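Local coordinates for small nuclear ribonucleoprotein homolog (PDB 1M5Q), which assembles into an Sm-like archaeal 14-mer and probably binds RNA, at residues H[91-96]-H[103-108]; H[13-18]-H[36-41]. All coordinates share one frame; numbering follows the deposited sequence.

Contact 1 (H[91-96]-H[103-108]); sequences ETNVVL and VSEIGV. With ACY (acetic acid), chain B.
The amide of Asn93 and the carboxylate of Glu105 meet as two flat groups set at about a right angle, their planes 79° apart. Asn93 ND2 stays 3.8 Å from Glu105 OE1, too far for a direct bond, and a water takes up the interval. It accepts from Asn93 ND2 and donates to Glu105 OE1, the latter at 2.6 Å. The other end of the amide, OD1, is hydrogen-bonded to Tyr88 OH, so both ends of the group are held and its rotation is probably fixed. Met71 packs against Asn93, Arg68 against Glu105. A second water joins the two backbones, donating to Asn93 O and accepting from Glu105 N at 2.9 Å.

Beyond these bridges the chains form an antiparallel beta hairpin. Val95 and Val103 are a hydrogen-bonded pair: Val95 N reaches Val103 O at 2.9 Å, nearly straight at 173°, and the return bond runs from Val103 N to Val95 O. Both valines turn their side chains to the sheet face covered by helix 71-81. Just before the pair, Asn93 and Val94 both face Ile89 in a G1 beta bulge, while Ser104 to Gly107 make a type I turn in which Ser104 OG accepts from Ile106 N, an ST turn.

Val94 works with both branches. CG1, anti to the backbone N (chi1 164°), comes within 3.4 Å of Val103 O, whereas CG2 lies 4.1 Å from Ser104 CB. With an alanine here both branches are gone, and a gap would probably open between the strands beside Val103 O and Ser104 CB. Past CG2 sits an acetic acid molecule, probably from the crystallisation liquor, whose O accepts from Thr92 OG1 at 2.6 Å and which Arg102 also binds.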
ATOM      1  N   GLU H  91      -1.742 -19.710 -45.147  1.00 32.04           N
ATOM      2  CA  GLU H  91      -0.849 -20.278 -44.155  1.00 31.59           C
ATOM      3  C   GLU H  91      -0.685 -19.346 -42.920  1.00 30.52           C
ATOM      4  O   GLU H  91      -0.769 -19.806 -41.795  1.00 30.22           O
ATOM      5  CB  GLU H  91       0.521 -20.565 -44.803  1.00 30.62           C
ATOM      6  CG  GLU H  91       1.233 -21.752 -44.200  1.00 31.12           C
ATOM      7  CD  GLU H  91       2.674 -21.927 -44.667  1.00 31.54           C
ATOM      8  OE1 GLU H  91       2.985 -21.651 -45.858  1.00 32.68           O
ATOM      9  OE2 GLU H  91       3.492 -22.371 -43.830  1.00 29.50           O
ATOM     10  N   THR H  92      -0.470 -18.045 -43.134  1.00 29.41           N
ATOM     11  CA  THR H  92      -0.287 -17.076 -42.023  1.00 27.26           C
ATOM     12  C   THR H  92      -1.256 -15.898 -42.071  1.00 26.97           C
ATOM     13  O   THR H  92      -1.161 -14.972 -41.247  1.00 25.35           O
ATOM     14  CB  THR H  92       1.146 -16.504 -42.024  1.00 26.07           C
ATOM     15  OG1 THR H  92       1.526 -16.217 -43.386  1.00 25.91           O
ATOM     16  CG2 THR H  92       2.126 -17.499 -41.375  1.00 22.78           C
ATOM     17  N   ASN H  93      -2.185 -15.944 -43.030  1.00 27.18           N
ATOM     18  CA  ASN H  93      -3.197 -14.900 -43.193  1.00 26.93           C
ATOM     19  C   ASN H  93      -2.515 -13.592 -43.552  1.00 26.65           C
ATOM     20  O   ASN H  93      -2.889 -12.541 -43.042  1.00 26.64           O
ATOM     21  CB  ASN H  93      -3.985 -14.721 -41.888  1.00 27.47           C
ATOM     22  CG  ASN H  93      -5.174 -13.754 -42.029  1.00 30.66           C
ATOM     23  OD1 ASN H  93      -5.903 -13.795 -43.024  1.00 31.23           O
ATOM     24  ND2 ASN H  93      -5.385 -12.892 -41.006  1.00 28.96           N
ATOM     25  N   VAL H  94      -1.533 -13.679 -44.451  1.00 24.62           N
ATOM     26  CA  VAL H  94      -0.750 -12.535 -44.897  1.00 24.26           C
ATOM     27  C   VAL H  94      -0.966 -12.333 -46.410  1.00 24.59           C
ATOM     28  O   VAL H  94      -1.326 -13.287 -47.158  1.00 23.72           O
ATOM     29  CB  VAL H  94       0.772 -12.807 -44.569  1.00 26.74           C
ATOM     30  CG1 VAL H  94       1.725 -11.858 -45.339  1.00 25.37           C
ATOM     31  CG2 VAL H  94       0.984 -12.655 -43.046  1.00 23.66           C
ATOM     32  N   VAL H  95      -0.782 -11.099 -46.856  1.00 23.01           N
ATOM     33  CA  VAL H  95      -0.963 -10.785 -48.269  1.00 23.35           C
ATOM     34  C   VAL H  95       0.373 -10.301 -48.832  1.00 24.24           C
ATOM     35  O   VAL H  95       0.980  -9.377 -48.274  1.00 23.73           O
ATOM     36  CB  VAL H  95      -2.048  -9.680 -48.477  1.00 21.12           C
ATOM     37  CG1 VAL H  95      -2.078  -9.225 -49.987  1.00 22.00           C
ATOM     38  CG2 VAL H  95      -3.432 -10.233 -48.131  1.00 22.32           C
ATOM     39  N   LEU H  96       0.837 -10.936 -49.905  1.00 24.19           N
ATOM     40  CA  LEU H  96       2.091 -10.501 -50.554  1.00 26.36           C
ATOM     41  C   LEU H  96       1.750  -9.658 -51.807  1.00 26.68           C
ATOM     42  O   LEU H  96       0.809  -9.983 -52.536  1.00 29.53           O
ATOM     43  CB  LEU H  96       2.949 -11.718 -50.950  1.00 25.42           C
ATOM     44  CG  LEU H  96       3.307 -12.672 -49.792  1.00 27.47           C
ATOM     45  CD1 LEU H  96       3.957 -13.923 -50.349  1.00 26.00           C
ATOM     46  CD2 LEU H  96       4.237 -12.002 -48.782  1.00 26.83           C
ATOM     47  N   VAL H 103       2.039  -7.693 -46.197  1.00 24.25           N
ATOM     48  CA  VAL H 103       1.062  -7.068 -45.314  1.00 23.92           C
ATOM     49  C   VAL H 103       0.399  -8.128 -44.392  1.00 24.07           C
ATOM     50  O   VAL H 103      -0.152  -9.108 -44.876  1.00 22.34           O
ATOM     51  CB  VAL H 103      -0.121  -6.396 -46.117  1.00 22.91           C
ATOM     52  CG1 VAL H 103      -0.925  -5.555 -45.160  1.00 21.05           C
ATOM     53  CG2 VAL H 103       0.395  -5.526 -47.319  1.00 21.35           C
ATOM     54  N   SER H 104       0.452  -7.896 -43.084  1.00 22.62           N
ATOM     55  CA  SER H 104      -0.127  -8.779 -42.081  1.00 23.37           C
ATOM     56  C   SER H 104      -1.274  -7.958 -41.492  1.00 24.15           C
ATOM     57  O   SER H 104      -1.430  -6.784 -41.866  1.00 23.47           O
ATOM     58  CB  SER H 104       0.905  -9.084 -40.986  1.00 19.76           C
ATOM     59  OG  SER H 104       1.108  -7.919 -40.178  1.00 19.81           O
ATOM     60  N   GLU H 105      -2.047  -8.536 -40.567  1.00 23.70           N
ATOM     61  CA  GLU H 105      -3.152  -7.796 -39.989  1.00 25.08           C
ATOM     62  C   GLU H 105      -2.686  -6.640 -39.122  1.00 24.10           C
ATOM     63  O   GLU H 105      -3.502  -5.823 -38.706  1.00 25.59           O
ATOM     64  CB  GLU H 105      -4.147  -8.698 -39.197  1.00 25.78           C
ATOM     65  CG  GLU H 105      -3.553  -9.563 -38.111  1.00 29.78           C
ATOM     66  CD  GLU H 105      -4.607 -10.344 -37.279  1.00 33.50           C
ATOM     67  OE1 GLU H 105      -5.636 -10.797 -37.829  1.00 33.98           O
ATOM     68  OE2 GLU H 105      -4.391 -10.531 -36.055  1.00 34.69           O
ATOM     69  N   ILE H 106      -1.390  -6.508 -38.880  1.00 24.16           N
ATOM     70  CA  ILE H 106      -0.938  -5.364 -38.073  1.00 23.62           C
ATOM     71  C   ILE H 106       0.049  -4.420 -38.785  1.00 26.29           C
ATOM     72  O   ILE H 106       0.659  -3.529 -38.162  1.00 25.65           O
ATOM     73  CB  ILE H 106      -0.287  -5.809 -36.739  1.00 24.14           C
ATOM     74  CG1 ILE H 106       1.086  -6.439 -36.990  1.00 24.33           C
ATOM     75  CG2 ILE H 106      -1.225  -6.774 -36.009  1.00 22.66           C
ATOM     76  CD1 ILE H 106       1.710  -7.024 -35.691  1.00 29.42           C
ATOM     77  N   GLY H 107       0.250  -4.605 -40.081  1.00 27.02           N
ATOM     78  CA  GLY H 107       1.146  -3.672 -40.739  1.00 26.73           C
ATOM     79  C   GLY H 107       1.683  -4.082 -42.087  1.00 26.02           C
ATOM     80  O   GLY H 107       1.488  -5.206 -42.553  1.00 26.12           O
ATOM     81  N   VAL H 108       2.401  -3.153 -42.704  1.00 24.76           N
ATOM     82  CA  VAL H 108       2.955  -3.352 -44.016  1.00 24.22           C
ATOM     83  C   VAL H 108       4.474  -3.337 -43.897  1.00 25.76           C
ATOM     84  O   VAL H 108       5.029  -2.448 -43.281  1.00 22.61           O
ATOM     85  CB  VAL H 108       2.526  -2.173 -44.950  1.00 25.01           C
ATOM     86  CG1 VAL H 108       3.368  -2.156 -46.201  1.00 23.76           C
ATOM     87  CG2 VAL H 108       1.027  -2.255 -45.287  1.00 20.76           C
TER
HETATM   88  C   ACY B5012       4.255 -14.743 -44.882  1.00 28.67           C
HETATM   89  O   ACY B5012       3.651 -14.786 -43.704  1.00 28.11           O
HETATM   90  OXT ACY B5012       5.453 -14.268 -45.156  1.00 29.99           O
HETATM   91  CH3 ACY B5012       3.418 -15.327 -45.982  1.00 27.44           C
HETATM   92  O   HOH W   1      -1.758 -11.391 -40.696  1.00 23.15           O
HETATM   93  O   HOH W   2      -7.112 -10.804 -39.990  1.00 28.61           O

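Contact 2 (H[13-18]-H[36-41]); sequences VQVVLS and IVLANA
Leu38 reaches across to two valines, Val13 and Val15, with the forked end of its side chain. Its CG stands anti to the carbonyl carbon (chi1 -59°); CD1 continues the chain anti to CA (chi2 -176°), while CD2 branches off closer to the backbone. CD2 meets Val13 CG2 at 3.7 Å, the closest approach between the two segments. CD1 takes the neighbouring valine, lying 4.0 Å from Val15 CG2, and CD2 is hardly farther from that same methyl. The fork thus straddles the end of Val15 while one prong goes on to Val13.

The valines present their branches differently. In Val15, CG2 lies beside the backbone N and anti to the carbonyl carbon, and this methyl does all the touching, reaching Ile36 CG2 as well, at a looser 4.4 Å. Val13 instead uses the methyl wedged between its backbone N and carbonyl carbon, a rotamer that points CG2 at Leu38 CD2. Both valines meet Leu38 at a slant. All four residues are buried, and the contact between them is purely apolar.

The strand axes pass 9.5 Å apart at 125°, a separation bridged by side chains and too wide for backbone pairing. Ile59, Ile62 and Ile54 pack on Val15 from other strands, and Leu27 and Val30 close in on Ile36. In the order of the sheet, strand 22-30 lies between these two strands, so their meeting here reflects the sheet curling round on itself: the hydrophobic interior of the small, strongly bent antiparallel barrel of the Sm fold, related to the SH3-like and OB-like barrels.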
ATOM      1  N   VAL H  13     -11.455   2.410 -27.518  1.00 22.66           N
ATOM      2  CA  VAL H  13     -11.240   1.314 -26.592  1.00 22.27           C
ATOM      3  C   VAL H  13     -12.476   1.300 -25.712  1.00 21.99           C
ATOM      4  O   VAL H  13     -13.342   2.202 -25.777  1.00 23.16           O
ATOM      5  CB  VAL H  13     -10.032   1.569 -25.650  1.00 22.13           C
ATOM      6  CG1 VAL H  13      -8.682   1.741 -26.475  1.00 21.12           C
ATOM      7  CG2 VAL H  13     -10.291   2.818 -24.868  1.00 19.38           C
ATOM      8  N   GLN H  14     -12.547   0.279 -24.900  1.00 20.38           N
ATOM      9  CA  GLN H  14     -13.616   0.117 -23.923  1.00 21.34           C
ATOM     10  C   GLN H  14     -12.923  -0.088 -22.559  1.00 21.56           C
ATOM     11  O   GLN H  14     -11.954  -0.858 -22.457  1.00 21.97           O
ATOM     12  CB  GLN H  14     -14.418  -1.107 -24.318  1.00 22.26           C
ATOM     13  CG  GLN H  14     -14.998  -1.879 -23.250  1.00 24.86           C
ATOM     14  CD  GLN H  14     -15.893  -2.977 -23.779  1.00 26.60           C
ATOM     15  OE1 GLN H  14     -15.684  -4.177 -23.484  1.00 30.32           O
ATOM     16  NE2 GLN H  14     -16.893  -2.590 -24.565  1.00 25.77           N
ATOM     17  N   VAL H  15     -13.400   0.586 -21.514  1.00 20.26           N
ATOM     18  CA  VAL H  15     -12.813   0.416 -20.198  1.00 20.26           C
ATOM     19  C   VAL H  15     -13.878  -0.111 -19.241  1.00 19.56           C
ATOM     20  O   VAL H  15     -14.941   0.532 -19.045  1.00 19.24           O
ATOM     21  CB  VAL H  15     -12.223   1.778 -19.643  1.00 22.44           C
ATOM     22  CG1 VAL H  15     -11.495   1.522 -18.352  1.00 19.31           C
ATOM     23  CG2 VAL H  15     -11.217   2.410 -20.671  1.00 21.93           C
ATOM     24  N   VAL H  16     -13.583  -1.258 -18.613  1.00 17.34           N
ATOM     25  CA  VAL H  16     -14.514  -1.900 -17.686  1.00 17.03           C
ATOM     26  C   VAL H  16     -14.136  -1.594 -16.256  1.00 17.63           C
ATOM     27  O   VAL H  16     -13.019  -1.875 -15.819  1.00 19.62           O
ATOM     28  CB  VAL H  16     -14.563  -3.432 -17.950  1.00 18.59           C
ATOM     29  CG1 VAL H  16     -15.503  -4.128 -16.949  1.00 14.80           C
ATOM     30  CG2 VAL H  16     -15.028  -3.680 -19.406  1.00 16.23           C
ATOM     31  N   LEU H  17     -15.072  -1.013 -15.511  1.00 17.44           N
ATOM     32  CA  LEU H  17     -14.820  -0.601 -14.166  1.00 18.25           C
ATOM     33  C   LEU H  17     -15.393  -1.528 -13.109  1.00 20.35           C
ATOM     34  O   LEU H  17     -16.389  -2.206 -13.351  1.00 22.02           O
ATOM     35  CB  LEU H  17     -15.334   0.842 -13.978  1.00 19.58           C
ATOM     36  CG  LEU H  17     -15.040   1.874 -15.117  1.00 22.85           C
ATOM     37  CD1 LEU H  17     -15.410   3.300 -14.635  1.00 19.68           C
ATOM     38  CD2 LEU H  17     -13.547   1.872 -15.521  1.00 21.45           C
ATOM     39  N   SER H  18     -14.761  -1.549 -11.932  1.00 20.15           N
ATOM     40  CA  SER H  18     -15.221  -2.433 -10.867  1.00 21.89           C
ATOM     41  C   SER H  18     -16.595  -2.061 -10.307  1.00 23.61           C
ATOM     42  O   SER H  18     -17.200  -2.888  -9.613  1.00 23.22           O
ATOM     43  CB  SER H  18     -14.188  -2.532  -9.704  1.00 21.43           C
ATOM     44  OG  SER H  18     -13.921  -1.269  -9.095  1.00 18.95           O
ATOM     45  N   ILE H  36      -6.628   6.687 -16.976  1.00 19.37           N
ATOM     46  CA  ILE H  36      -6.979   6.785 -18.395  1.00 19.73           C
ATOM     47  C   ILE H  36      -7.925   7.946 -18.614  1.00 18.94           C
ATOM     48  O   ILE H  36      -8.808   8.140 -17.795  1.00 18.61           O
ATOM     49  CB  ILE H  36      -7.811   5.550 -18.836  1.00 21.56           C
ATOM     50  CG1 ILE H  36      -6.997   4.243 -18.617  1.00 20.53           C
ATOM     51  CG2 ILE H  36      -8.319   5.760 -20.318  1.00 20.36           C
ATOM     52  CD1 ILE H  36      -5.855   4.164 -19.549  1.00 21.87           C
ATOM     53  N   VAL H  37      -7.723   8.720 -19.686  1.00 20.03           N
ATOM     54  CA  VAL H  37      -8.701   9.753 -20.045  1.00 19.57           C
ATOM     55  C   VAL H  37      -9.309   9.281 -21.391  1.00 19.53           C
ATOM     56  O   VAL H  37      -8.559   8.879 -22.297  1.00 21.60           O
ATOM     57  CB  VAL H  37      -8.072  11.163 -20.271  1.00 20.68           C
ATOM     58  CG1 VAL H  37      -9.224  12.193 -20.640  1.00 20.83           C
ATOM     59  CG2 VAL H  37      -7.351  11.625 -18.983  1.00 22.07           C
ATOM     60  N   LEU H  38     -10.643   9.234 -21.489  1.00 17.52           N
ATOM     61  CA  LEU H  38     -11.334   8.900 -22.737  1.00 18.78           C
ATOM     62  C   LEU H  38     -12.049  10.141 -23.277  1.00 18.90           C
ATOM     63  O   LEU H  38     -12.585  10.951 -22.483  1.00 18.26           O
ATOM     64  CB  LEU H  38     -12.420   7.836 -22.555  1.00 18.39           C
ATOM     65  CG  LEU H  38     -12.061   6.471 -22.003  1.00 19.73           C
ATOM     66  CD1 LEU H  38     -13.312   5.600 -22.024  1.00 19.80           C
ATOM     67  CD2 LEU H  38     -10.913   5.819 -22.847  1.00 19.10           C
ATOM     68  N   ALA H  39     -12.081  10.257 -24.609  1.00 17.19           N
ATOM     69  CA  ALA H  39     -12.741  11.385 -25.302  1.00 18.25           C
ATOM     70  C   ALA H  39     -14.041  10.889 -25.909  1.00 18.00           C
ATOM     71  O   ALA H  39     -14.104   9.748 -26.434  1.00 17.49           O
ATOM     72  CB  ALA H  39     -11.877  11.933 -26.424  1.00 17.11           C
ATOM     73  N   ASN H  40     -15.071  11.727 -25.807  1.00 19.06           N
ATOM     74  CA  ASN H  40     -16.398  11.411 -26.364  1.00 20.02           C
ATOM     75  C   ASN H  40     -16.753   9.965 -26.084  1.00 20.04           C
ATOM     76  O   ASN H  40     -16.924   9.132 -26.983  1.00 19.04           O
ATOM     77  CB  ASN H  40     -16.367  11.684 -27.868  1.00 23.73           C
ATOM     78  CG  ASN H  40     -16.188  13.191 -28.163  1.00 25.26           C
ATOM     79  OD1 ASN H  40     -16.956  13.992 -27.649  1.00 27.29           O
ATOM     80  ND2 ASN H  40     -15.172  13.562 -28.941  1.00 22.48           N
ATOM     81  N   ALA H  41     -16.879   9.694 -24.803  1.00 21.27           N
ATOM     82  CA  ALA H  41     -17.133   8.354 -24.314  1.00 22.62           C
ATOM     83  C   ALA H  41     -18.584   8.208 -23.874  1.00 24.30           C
ATOM     84  O   ALA H  41     -19.242   9.172 -23.535  1.00 25.44           O
ATOM     85  CB  ALA H  41     -16.191   8.062 -23.130  1.00 18.44           C
TER

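In the fold
From the N terminus, the chain passes helix 2-6 and enters the Sm barrel on strand 12-17. Contact 2 closes a loop of 17 residues, which holds strand 22-30, and ties the first and third strands of the barrel through its interior. Strands 48-54 and 59-64 complete that sheet before helix 71-81 leads into the C-terminal part. There contact 1 closes a much shorter loop, the tight connection between strands 94-97 and 101-104 of a separate four-stranded sheet. The two loops follow one another without nesting or crossing. Their centres are 30 Å apart, on opposite sides of the chain's centre, and each contact lies within a different sheet.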